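Local coordinates for DnaJ homolog subfamily C member 27-A (PDB 6JMG), which binds GTP and magnesium as a Rab-family small GTPase that also carries a DnaJ domain, and may regulate the MEK/ERK pathway, at residues 131-136 with 158-163. Numbering follows the deposited sequence.
Sequences VCANKI and FLYFET. With GTP (guanosine-5'-triphosphate), chain C.
Val131 to Ala133 form a parallel bridge ladder with Tyr160 to Glu162, their short strand axes 25° apart, joining strand 128-134 to strand 159-163, which lies at one edge of the GTPase sheet within this chain. Four backbone hydrogen bonds of 2.8 to 3.0 Å establish the register: Val131 N to Leu159 O, Phe161 N to Val131 O, Ala133 N to Phe161 O and Thr163 N to Ala133 O. On the face toward helix 146-154, Ala133 CB approaches Tyr160 OH at 3.4 Å; that hydroxyl bonds to the anti lone pair of Glu162 OE1, which also forms a salt bridge with Arg142. Beyond Asn134, the Ile136 side chain crosses that of Glu162 at about a right angle, its CD1 3.8 Å from Glu162 CB. Cys132, Phe161 and Thr163 meet helix 171-187 on the other face.

The side chains of Asn134 and Thr163 are hydrogen-bonded to each other. With chi1 at 57°, Thr163 OG1 sits between the backbone N and carbonyl carbon, and from there donates to Asn134 OD1 at 2.8 Å, approaching 30° out of the carboxamide plane. This bond restrains the amide's rotation while ND2 bonds to Val27 O of the P-loop and lies 3.3 Å from GTP N7. The extended Lys135 chain lies over one face of the guanine, with CG 3.4 Å from GTP C6, and its NZ bonds to Glu26 O and weakly to the ribose O4'. Asn134 and Lys135 thus begin the NKxD guanine-recognition motif of Ras-like GTPases, whose Asp137 OD1 is hydrogen-bonded to GTP, on a beta-alpha-beta unit whose two parallel strands are connected through helix 146-154.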
# COMPACT_ATOMS: atom_id res chain seq x y z
N VAL A 131 2.39 -0.09 9.91
CA VAL A 131 1.39 0.53 10.77
C VAL A 131 1.90 0.49 12.20
O VAL A 131 2.23 -0.57 12.73
CB VAL A 131 0.03 -0.17 10.64
CG1 VAL A 131 -0.99 0.52 11.52
CG2 VAL A 131 -0.44 -0.17 9.20
N CYS A 132 1.97 1.65 12.83
CA CYS A 132 2.42 1.74 14.21
C CYS A 132 1.26 2.17 15.10
O CYS A 132 0.75 3.30 14.98
CB CYS A 132 3.61 2.70 14.34
SG CYS A 132 5.01 2.21 13.32
N ALA A 133 0.83 1.25 15.95
CA ALA A 133 -0.13 1.52 17.00
C ALA A 133 0.69 2.04 18.16
O ALA A 133 1.28 1.26 18.92
CB ALA A 133 -0.91 0.26 17.36
N ASN A 134 0.76 3.36 18.29
CA ASN A 134 1.77 4.00 19.11
C ASN A 134 1.22 4.39 20.47
O ASN A 134 0.00 4.48 20.67
CB ASN A 134 2.33 5.23 18.41
CG ASN A 134 3.65 5.66 18.99
OD1 ASN A 134 4.49 4.82 19.35
ND2 ASN A 134 3.84 6.98 19.11
N LYS A 135 2.15 4.64 21.40
CA LYS A 135 1.87 5.12 22.76
C LYS A 135 1.24 4.04 23.64
O LYS A 135 0.44 4.35 24.54
CB LYS A 135 0.98 6.37 22.77
CG LYS A 135 1.44 7.49 21.87
CD LYS A 135 0.78 8.79 22.26
CE LYS A 135 1.30 9.93 21.43
NZ LYS A 135 0.41 11.10 21.49
N ILE A 136 1.62 2.78 23.42
CA ILE A 136 1.15 1.68 24.25
C ILE A 136 1.60 1.83 25.71
O ILE A 136 1.05 1.17 26.59
CB ILE A 136 1.63 0.33 23.67
CG1 ILE A 136 3.14 0.31 23.50
CG2 ILE A 136 0.97 0.07 22.34
CD1 ILE A 136 3.63 -1.02 22.90
N PHE A 158 -0.12 -4.86 5.06
CA PHE A 158 0.76 -3.99 5.84
C PHE A 158 1.40 -4.77 7.00
O PHE A 158 0.90 -5.79 7.45
CB PHE A 158 -0.03 -2.81 6.40
CG PHE A 158 -0.72 -1.96 5.37
CD1 PHE A 158 -0.34 -2.01 4.03
CD2 PHE A 158 -1.75 -1.10 5.74
CE1 PHE A 158 -0.96 -1.19 3.08
CE2 PHE A 158 -2.40 -0.29 4.80
CZ PHE A 158 -2.01 -0.33 3.47
N LEU A 159 2.53 -4.26 7.47
CA LEU A 159 3.09 -4.72 8.73
C LEU A 159 2.40 -3.99 9.87
O LEU A 159 1.96 -2.85 9.72
CB LEU A 159 4.59 -4.49 8.79
CG LEU A 159 5.39 -5.09 7.64
CD1 LEU A 159 6.87 -4.83 7.81
CD2 LEU A 159 5.12 -6.58 7.60
N TYR A 160 2.31 -4.65 11.02
CA TYR A 160 1.65 -4.08 12.19
C TYR A 160 2.56 -4.20 13.39
O TYR A 160 3.15 -5.26 13.63
CB TYR A 160 0.33 -4.78 12.49
CG TYR A 160 -0.32 -4.27 13.76
CD1 TYR A 160 -1.12 -3.13 13.75
CD2 TYR A 160 -0.14 -4.93 14.97
CE1 TYR A 160 -1.73 -2.67 14.91
CE2 TYR A 160 -0.75 -4.48 16.14
CZ TYR A 160 -1.54 -3.35 16.11
OH TYR A 160 -2.14 -2.90 17.26
N PHE A 161 2.69 -3.11 14.14
CA PHE A 161 3.53 -3.15 15.32
C PHE A 161 2.94 -2.25 16.38
O PHE A 161 2.42 -1.17 16.09
CB PHE A 161 4.96 -2.67 15.07
CG PHE A 161 5.79 -3.64 14.30
CD1 PHE A 161 6.53 -4.60 14.98
CD2 PHE A 161 5.84 -3.58 12.91
CE1 PHE A 161 7.32 -5.50 14.28
CE2 PHE A 161 6.61 -4.47 12.20
CZ PHE A 161 7.36 -5.43 12.89
N GLU A 162 3.02 -2.74 17.61
CA GLU A 162 2.75 -1.94 18.78
C GLU A 162 4.06 -1.29 19.20
O GLU A 162 5.11 -1.95 19.23
CB GLU A 162 2.19 -2.84 19.88
CG GLU A 162 0.90 -3.51 19.45
CD GLU A 162 -0.11 -3.56 20.54
OE1 GLU A 162 -1.28 -3.22 20.25
OE2 GLU A 162 0.27 -3.95 21.67
N THR A 163 4.01 0.02 19.42
CA THR A 163 5.23 0.78 19.63
C THR A 163 5.01 1.82 20.70
O THR A 163 3.88 2.25 20.97
CB THR A 163 5.74 1.52 18.37
OG1 THR A 163 4.71 2.39 17.88
CG2 THR A 163 6.15 0.55 17.29
PG GTP C . 2.68 16.27 14.04
O1G GTP C . 4.07 16.45 13.48
O2G GTP C . 1.74 15.63 13.04
O3G GTP C . 2.12 17.63 14.45
O3B GTP C . 2.64 15.26 15.30
PB GTP C . 3.56 13.94 15.40
O1B GTP C . 2.85 12.74 14.82
O2B GTP C . 4.92 14.06 14.76
O3A GTP C . 3.65 13.70 16.99
PA GTP C . 5.01 13.87 17.82
O1A GTP C . 6.07 12.88 17.40
O2A GTP C . 5.55 15.27 17.71
O5' GTP C . 4.45 13.60 19.28
C5' GTP C . 3.35 14.34 19.75
C4' GTP C . 3.41 14.34 21.27
O4' GTP C . 3.20 13.02 21.71
C3' GTP C . 4.75 14.74 21.84
O3' GTP C . 4.42 15.42 23.02
C2' GTP C . 5.45 13.47 22.24
O2' GTP C . 6.22 13.55 23.42
C1' GTP C . 4.28 12.57 22.53
N9 GTP C . 4.58 11.18 22.21
C8 GTP C . 5.03 10.68 21.01
N7 GTP C . 5.12 9.33 21.12
C5 GTP C . 4.74 8.97 22.37
C6 GTP C . 4.65 7.74 23.00
O6 GTP C . 4.96 6.71 22.42
N1 GTP C . 4.19 7.68 24.30
C2 GTP C . 3.83 8.82 24.97
N2 GTP C . 3.40 8.72 26.22
N3 GTP C . 3.92 10.05 24.34
C4 GTP C . 4.38 10.12 23.06